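Local coordinates for protein transcriptional regulator, IclR family (PDB 5TJJ) that probably binds DNA and regulates transcription as a two-domain member of the IclR family, at residues A15-L20 and T32-R37; A99-T104 and V240-E245. All coordinates share one frame; numbering follows the deposited sequence.

Overall arrangement
The two contacts illustrate how a modular regulator is built, each domain containing its own helix-to-helix contact. Interaction 1 comes first along the chain and joins helix 9-21 to helix 31-38 inside the helix-turn-helix domain. Interaction 2 follows in series, in the C-terminal GAF-like domain, where the end of helix 86-101 meets helix 233-253 beside the six-stranded antiparallel sheet. Their centres lie 32 Å apart and their nearest atoms about 12 Å, so they do not touch and share no helix or strand. Interaction 1 thus belongs to the probable DNA-binding module, interaction 2 to the domain that in IclR relatives commonly senses effectors.

Interaction 1 of 2, residues A15-L20 and T32-R37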
ATOM      1  N   ALA A  15       0.713  -0.391 -15.633  1.00 39.93           N
ATOM      2  CA  ALA A  15       1.533  -0.701 -14.473  1.00 41.19           C
ATOM      3  C   ALA A  15       2.872   0.021 -14.503  1.00 42.03           C
ATOM      4  O   ALA A  15       3.297   0.545 -13.477  1.00 43.78           O
ATOM      5  CB  ALA A  15       1.754  -2.191 -14.368  1.00 42.48           C
ATOM      6  N   ARG A  16       3.535   0.044 -15.662  1.00 41.36           N
ATOM      7  CA  ARG A  16       4.819   0.750 -15.799  1.00 41.44           C
ATOM      8  C   ARG A  16       4.653   2.266 -15.569  1.00 40.80           C
ATOM      9  O   ARG A  16       5.500   2.910 -14.961  1.00 40.58           O
ATOM     10  CB  ARG A  16       5.468   0.505 -17.178  1.00 41.82           C
ATOM     11  CG  ARG A  16       6.058  -0.880 -17.403  1.00 42.57           C
ATOM     12  CD  ARG A  16       6.615  -0.988 -18.827  1.00 43.55           C
ATOM     13  NE  ARG A  16       7.913  -0.309 -18.957  1.00 45.63           N
ATOM     14  CZ  ARG A  16       8.442   0.212 -20.076  1.00 46.13           C
ATOM     15  NH1 ARG A  16       7.791   0.165 -21.223  1.00 47.03           N
ATOM     16  NH2 ARG A  16       9.635   0.796 -20.043  1.00 47.79           N
ATOM     17  N   VAL A  17       3.558   2.828 -16.077  1.00 40.82           N
ATOM     18  CA  VAL A  17       3.246   4.234 -15.888  1.00 39.72           C
ATOM     19  C   VAL A  17       3.119   4.538 -14.399  1.00 40.82           C
ATOM     20  O   VAL A  17       3.715   5.500 -13.914  1.00 41.66           O
ATOM     21  CB  VAL A  17       1.973   4.612 -16.671  1.00 40.09           C
ATOM     22  CG1 VAL A  17       1.362   5.929 -16.188  1.00 40.64           C
ATOM     23  CG2 VAL A  17       2.306   4.697 -18.151  1.00 39.88           C
ATOM     24  N   LEU A  18       2.382   3.698 -13.673  1.00 39.88           N
ATOM     25  CA  LEU A  18       2.157   3.951 -12.263  1.00 40.21           C
ATOM     26  C   LEU A  18       3.410   3.755 -11.437  1.00 39.94           C
ATOM     27  O   LEU A  18       3.660   4.510 -10.488  1.00 40.43           O
ATOM     28  CB  LEU A  18       1.028   3.090 -11.731  1.00 40.13           C
ATOM     29  CG  LEU A  18      -0.336   3.374 -12.362  1.00 39.15           C
ATOM     30  CD1 LEU A  18      -1.332   2.302 -11.941  1.00 39.00           C
ATOM     31  CD2 LEU A  18      -0.839   4.752 -11.960  1.00 39.66           C
ATOM     32  N   LYS A  19       4.207   2.765 -11.801  1.00 39.62           N
ATOM     33  CA  LYS A  19       5.502   2.575 -11.143  1.00 42.20           C
ATOM     34  C   LYS A  19       6.424   3.758 -11.345  1.00 41.72           C
ATOM     35  O   LYS A  19       7.129   4.118 -10.433  1.00 44.34           O
ATOM     36  CB  LYS A  19       6.183   1.283 -11.584  1.00 44.01           C
ATOM     37  CG  LYS A  19       5.458   0.076 -11.031  1.00 46.09           C
ATOM     38  CD  LYS A  19       5.926  -1.262 -11.589  1.00 49.16           C
ATOM     39  CE  LYS A  19       4.899  -2.318 -11.204  1.00 49.99           C
ATOM     40  NZ  LYS A  19       5.370  -3.707 -11.430  1.00 53.06           N
ATOM     41  N   LEU A  20       6.391   4.375 -12.521  1.00 40.54           N
ATOM     42  CA  LEU A  20       7.212   5.552 -12.809  1.00 40.98           C
ATOM     43  C   LEU A  20       6.768   6.770 -12.012  1.00 40.06           C
ATOM     44  O   LEU A  20       7.604   7.469 -11.432  1.00 42.59           O
ATOM     45  CB  LEU A  20       7.179   5.894 -14.300  1.00 40.36           C
ATOM     46  CG  LEU A  20       8.026   7.102 -14.690  1.00 42.85           C
ATOM     47  CD1 LEU A  20       9.510   6.782 -14.578  1.00 45.51           C
ATOM     48  CD2 LEU A  20       7.702   7.549 -16.105  1.00 44.54           C
ATOM     49  N   THR A  32       5.253  14.012 -22.465  1.00 54.99           N
ATOM     50  CA  THR A  32       6.527  13.810 -23.162  1.00 56.31           C
ATOM     51  C   THR A  32       7.536  13.085 -22.272  1.00 54.91           C
ATOM     52  O   THR A  32       8.092  12.059 -22.661  1.00 54.57           O
ATOM     53  CB  THR A  32       7.132  15.147 -23.645  1.00 59.85           C
ATOM     54  OG1 THR A  32       6.239  15.745 -24.578  1.00 62.42           O
ATOM     55  CG2 THR A  32       8.502  14.957 -24.322  1.00 61.29           C
ATOM     56  N   GLU A  33       7.760  13.614 -21.079  1.00 54.93           N
ATOM     57  CA  GLU A  33       8.705  13.019 -20.141  1.00 54.55           C
ATOM     58  C   GLU A  33       8.367  11.531 -19.878  1.00 52.13           C
ATOM     59  O   GLU A  33       9.250  10.665 -19.912  1.00 50.23           O
ATOM     60  CB  GLU A  33       8.708  13.817 -18.840  1.00 56.28           C
ATOM     61  CG  GLU A  33       9.227  15.259 -18.975  1.00 60.78           C
ATOM     62  CD  GLU A  33       9.034  16.096 -17.714  1.00 62.32           C
ATOM     63  OE1 GLU A  33       8.071  15.835 -16.942  1.00 61.18           O
ATOM     64  OE2 GLU A  33       9.856  17.022 -17.496  1.00 66.24           O
ATOM     65  N   ILE A  34       7.082  11.238 -19.662  1.00 50.96           N
ATOM     66  CA  ILE A  34       6.636   9.851 -19.463  1.00 48.87           C
ATOM     67  C   ILE A  34       6.954   8.952 -20.668  1.00 50.31           C
ATOM     68  O   ILE A  34       7.572   7.879 -20.515  1.00 49.94           O
ATOM     69  CB  ILE A  34       5.135   9.757 -19.131  1.00 46.25           C
ATOM     70  CG1 ILE A  34       4.874  10.378 -17.759  1.00 46.82           C
ATOM     71  CG2 ILE A  34       4.678   8.292 -19.112  1.00 44.04           C
ATOM     72  CD1 ILE A  34       3.416  10.632 -17.442  1.00 46.56           C
ATOM     73  N   ALA A  35       6.501   9.375 -21.844  1.00 50.76           N
ATOM     74  CA  ALA A  35       6.696   8.592 -23.066  1.00 52.12           C
ATOM     75  C   ALA A  35       8.181   8.387 -23.408  1.00 53.68           C
ATOM     76  O   ALA A  35       8.595   7.283 -23.760  1.00 54.12           O
ATOM     77  CB  ALA A  35       5.960   9.238 -24.218  1.00 54.13           C
ATOM     78  N   GLU A  36       8.982   9.431 -23.264  1.00 55.94           N
ATOM     79  CA  GLU A  36      10.409   9.303 -23.495  1.00 60.92           C
ATOM     80  C   GLU A  36      11.074   8.377 -22.468  1.00 60.70           C
ATOM     81  O   GLU A  36      11.876   7.533 -22.856  1.00 64.33           O
ATOM     82  CB  GLU A  36      11.102  10.679 -23.595  1.00 65.16           C
ATOM     83  CG  GLU A  36      10.943  11.324 -24.984  1.00 69.30           C
ATOM     84  CD  GLU A  36      11.329  12.803 -25.031  1.00 73.90           C
ATOM     85  OE1 GLU A  36      11.361  13.477 -23.973  1.00 75.10           O
ATOM     86  OE2 GLU A  36      11.592  13.309 -26.144  1.00 77.66           O
ATOM     87  N   ARG A  37      10.719   8.492 -21.190  1.00 58.91           N
ATOM     88  CA  ARG A  37      11.342   7.676 -20.144  1.00 59.54           C
ATOM     89  C   ARG A  37      11.003   6.188 -20.272  1.00 57.10           C
ATOM     90  O   ARG A  37      11.846   5.333 -19.999  1.00 56.70           O
ATOM     91  CB  ARG A  37      10.944   8.180 -18.751  1.00 61.71           C
ATOM     92  CG  ARG A  37      11.656   7.492 -17.593  1.00 65.18           C
ATOM     93  CD  ARG A  37      13.172   7.638 -17.692  1.00 72.55           C
ATOM     94  NE  ARG A  37      13.784   7.459 -16.379  1.00 76.81           N
ATOM     95  CZ  ARG A  37      14.232   6.308 -15.879  1.00 80.11           C
ATOM     96  NH1 ARG A  37      14.213   5.190 -16.600  1.00 78.96           N
ATOM     97  NH2 ARG A  37      14.744   6.296 -14.646  1.00 83.89           N
TER
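Helix segments 15-20 and 32-37 pass at 115° with their axes 11.1 Å apart, and the backbones come nearest at Val17 and Ile34, whose CA atoms are 7.5 Å from each other. At that spacing the gap is bridged by side chains, and Leu20 reaches furthest into it. Its CG stands anti to the backbone N (chi1 -179°), which carries the forked end out toward the second helix, and the two methyls then divide the work. CD2 lies against Ile34, 4.3 Å from CG1 of that residue and close to its CA as well. CD1 meets the aliphatic part of Arg37, where CG is 3.8 Å away, the closest approach between the segments. Arg37 therefore offers a methylene to the leucine, while the chain bends at chi2 (58°) and its NE bonds to the Tyr26 hydroxyl. One turn back, Val17 touches Ile34 branch to branch, CG2 to CG2 at 4.4 Å. The contact is consequently apolar throughout, with Val17, Leu20 and Ile34 buried and Arg37 at the exposed margin. Arg16 adds a polar tie just beyond, its NH2 bonding to the carbonyl O of Leu38, past the end of segment 32-37. The contact joins the first helix of the winged helix-turn-helix domain to helix 31-38, which comes just before helix 42-54, probably the recognition helix as in relatives. Helix 42-54 closes the same core, for its Leu49 rests on both Val17 and Ile34, while Tyr26 from the loop before strand 29-30 lies on Leu20.

Interaction 2 of 2, residues A99-T104 and V240-E245; sequences AHTGMT and VKALKE
His100 and Thr101, in the last turn of helix 86-101, meet Ala242 of helix 233-253, a helix-to-helix contact within the GAF-like C-terminal domain of the IclR family. The packed part centres on one methyl: Ala242 CB points at the other segment and touches both residues. Thr101 CG2 lies 4.1 Å from Ala242 CB, and beside it His100 brings up its ring edge, with CD2 3.9 Å from the same methyl, which sits near the ring plane. The imidazole gets there because CG is anti to the backbone N (chi1 -173°).

Beyond the ring the contact opens toward solvent. Lys241 and Glu245 are exposed, and their charged ends stay apart from the histidine, His100 NE2 being 6.3 Å from Glu245 OE1 and about as far from Lys241 NZ. The inner side is closed instead by Cys224 of strand 218-227 and Ala239 of helix 233-253, both against Thr101. A valine in place of Thr101 would probably leave the backbone N of Met103 and the carbonyl O of Val97 without the hydroxyl that joins them, leaving the turn after the helix without its side-chain bond.

That exit passes through Gly102, the first residue to leave helical geometry, with a positive phi of 65°. Thr101 OG1, itself bonded to Val97 O, closes an ST turn by accepting from the N of selenomethionine Met103 at 3.2 Å, with a bent N-H...O angle of 139°.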
ATOM      1  N   ALA A  99      10.811 -24.383  -1.373  1.00 40.32           N
ATOM      2  CA  ALA A  99      10.358 -25.399  -2.315  1.00 42.87           C
ATOM      3  C   ALA A  99      11.330 -25.594  -3.462  1.00 45.48           C
ATOM      4  O   ALA A  99      11.597 -26.707  -3.827  1.00 46.89           O
ATOM      5  CB  ALA A  99       8.965 -25.070  -2.849  1.00 42.71           C
ATOM      6  N   HIS A 100      11.846 -24.505  -4.024  1.00 47.73           N
ATOM      7  CA  HIS A 100      12.776 -24.564  -5.160  1.00 50.08           C
ATOM      8  C   HIS A 100      14.169 -25.027  -4.733  1.00 50.38           C
ATOM      9  O   HIS A 100      14.788 -25.796  -5.443  1.00 52.72           O
ATOM     10  CB  HIS A 100      12.831 -23.204  -5.853  1.00 52.97           C
ATOM     11  CG  HIS A 100      13.619 -23.192  -7.131  1.00 59.93           C
ATOM     12  ND1 HIS A 100      13.554 -24.205  -8.072  1.00 64.03           N
ATOM     13  CD2 HIS A 100      14.477 -22.270  -7.636  1.00 63.18           C
ATOM     14  CE1 HIS A 100      14.347 -23.916  -9.089  1.00 67.54           C
ATOM     15  NE2 HIS A 100      14.917 -22.745  -8.849  1.00 68.12           N
ATOM     16  N   THR A 101      14.640 -24.599  -3.554  1.00 48.30           N
ATOM     17  CA  THR A 101      15.976 -24.992  -3.038  1.00 48.36           C
ATOM     18  C   THR A 101      16.064 -26.304  -2.224  1.00 48.01           C
ATOM     19  O   THR A 101      17.138 -26.890  -2.145  1.00 48.70           O
ATOM     20  CB  THR A 101      16.632 -23.873  -2.192  1.00 46.23           C
ATOM     21  OG1 THR A 101      15.871 -23.610  -1.016  1.00 42.57           O
ATOM     22  CG2 THR A 101      16.758 -22.608  -2.996  1.00 47.43           C
ATOM     23  N   GLY A 102      14.962 -26.750  -1.611  1.00 46.32           N
ATOM     24  CA  GLY A 102      15.016 -27.809  -0.577  1.00 46.41           C
ATOM     25  C   GLY A 102      15.765 -27.386   0.702  1.00 46.77           C
ATOM     26  O   GLY A 102      16.275 -28.227   1.428  1.00 47.39           O
HETATM   27  N   MSE A 103      15.829 -26.079   0.972  1.00 46.66           N
HETATM   28  CA  MSE A 103      16.531 -25.517   2.132  1.00 48.21           C
HETATM   29  C   MSE A 103      15.555 -24.809   3.005  1.00 44.22           C
HETATM   30  O   MSE A 103      14.459 -24.434   2.570  1.00 42.80           O
HETATM   31  CB  MSE A 103      17.597 -24.516   1.702  1.00 52.75           C
HETATM   32  CG  MSE A 103      18.673 -25.229   0.891  1.00 61.23           C
HETATM   33 SE   MSE A 103      20.089 -23.994   0.280  1.00 75.14          SE
HETATM   34  CE  MSE A 103      21.199 -25.225  -0.802  1.00 77.31           C
ATOM     35  N   THR A 104      15.936 -24.604   4.261  1.00 42.69           N
ATOM     36  CA  THR A 104      15.095 -23.833   5.169  1.00 39.32           C
ATOM     37  C   THR A 104      15.365 -22.364   4.856  1.00 37.47           C
ATOM     38  O   THR A 104      16.475 -21.948   4.777  1.00 36.66           O
ATOM     39  CB  THR A 104      15.343 -24.199   6.638  1.00 39.39           C
ATOM     40  OG1 THR A 104      14.844 -25.519   6.863  1.00 40.17           O
ATOM     41  CG2 THR A 104      14.648 -23.221   7.582  1.00 37.61           C
ATOM     42  N   VAL A 240      21.171 -18.839  -4.441  1.00 42.80           N
ATOM     43  CA  VAL A 240      21.490 -17.449  -4.734  1.00 41.63           C
ATOM     44  C   VAL A 240      20.502 -16.907  -5.753  1.00 41.83           C
ATOM     45  O   VAL A 240      19.954 -15.829  -5.568  1.00 41.01           O
ATOM     46  CB  VAL A 240      22.943 -17.302  -5.257  1.00 42.56           C
ATOM     47  CG1 VAL A 240      23.208 -15.904  -5.842  1.00 42.17           C
ATOM     48  CG2 VAL A 240      23.908 -17.588  -4.123  1.00 42.73           C
ATOM     49  N   LYS A 241      20.262 -17.678  -6.804  1.00 44.48           N
ATOM     50  CA  LYS A 241      19.372 -17.262  -7.881  1.00 46.32           C
ATOM     51  C   LYS A 241      17.908 -17.156  -7.392  1.00 44.67           C
ATOM     52  O   LYS A 241      17.223 -16.204  -7.734  1.00 45.13           O
ATOM     53  CB  LYS A 241      19.540 -18.188  -9.092  1.00 51.46           C
ATOM     54  CG  LYS A 241      19.034 -17.612 -10.414  1.00 56.28           C
ATOM     55  CD  LYS A 241      19.109 -18.630 -11.558  1.00 60.58           C
ATOM     56  CE  LYS A 241      17.879 -18.568 -12.447  1.00 62.82           C
ATOM     57  NZ  LYS A 241      17.950 -19.621 -13.495  1.00 68.27           N
ATOM     58  N   ALA A 242      17.467 -18.071  -6.532  1.00 43.95           N
ATOM     59  CA  ALA A 242      16.101 -18.031  -5.981  1.00 43.18           C
ATOM     60  C   ALA A 242      15.939 -16.876  -4.951  1.00 41.40           C
ATOM     61  O   ALA A 242      15.016 -16.084  -5.053  1.00 41.60           O
ATOM     62  CB  ALA A 242      15.737 -19.382  -5.373  1.00 43.91           C
ATOM     63  N   LEU A 243      16.863 -16.769  -4.005  1.00 38.57           N
ATOM     64  CA  LEU A 243      16.908 -15.645  -3.075  1.00 37.61           C
ATOM     65  C   LEU A 243      16.934 -14.275  -3.747  1.00 38.38           C
ATOM     66  O   LEU A 243      16.237 -13.371  -3.295  1.00 40.30           O
ATOM     67  CB  LEU A 243      18.125 -15.760  -2.136  1.00 35.93           C
ATOM     68  CG  LEU A 243      17.977 -16.916  -1.142  1.00 36.62           C
ATOM     69  CD1 LEU A 243      19.328 -17.239  -0.552  1.00 36.43           C
ATOM     70  CD2 LEU A 243      16.929 -16.599  -0.067  1.00 36.36           C
ATOM     71  N   LYS A 244      17.726 -14.111  -4.802  1.00 39.05           N
ATOM     72  CA  LYS A 244      17.718 -12.846  -5.561  1.00 40.83           C
ATOM     73  C   LYS A 244      16.421 -12.545  -6.288  1.00 42.11           C
ATOM     74  O   LYS A 244      16.001 -11.396  -6.280  1.00 42.02           O
ATOM     75  CB  LYS A 244      18.867 -12.770  -6.562  1.00 42.41           C
ATOM     76  CG  LYS A 244      20.157 -12.339  -5.915  1.00 42.71           C
ATOM     77  CD  LYS A 244      21.288 -12.388  -6.927  1.00 46.81           C
ATOM     78  CE  LYS A 244      22.497 -11.594  -6.443  1.00 47.57           C
ATOM     79  NZ  LYS A 244      23.426 -11.380  -7.586  1.00 51.45           N
ATOM     80  N   GLU A 245      15.799 -13.546  -6.920  1.00 45.20           N
ATOM     81  CA  GLU A 245      14.482 -13.342  -7.527  1.00 48.95           C
ATOM     82  C   GLU A 245      13.451 -12.906  -6.474  1.00 46.84           C
ATOM     83  O   GLU A 245      12.693 -11.960  -6.701  1.00 47.34           O
ATOM     84  CB  GLU A 245      14.005 -14.580  -8.280  1.00 55.21           C
ATOM     85  CG  GLU A 245      14.777 -14.805  -9.572  1.00 62.32           C
ATOM     86  CD  GLU A 245      14.514 -16.164 -10.230  1.00 69.64           C
ATOM     87  OE1 GLU A 245      13.393 -16.704 -10.065  1.00 73.61           O
ATOM     88  OE2 GLU A 245      15.432 -16.687 -10.926  1.00 74.95           O
TER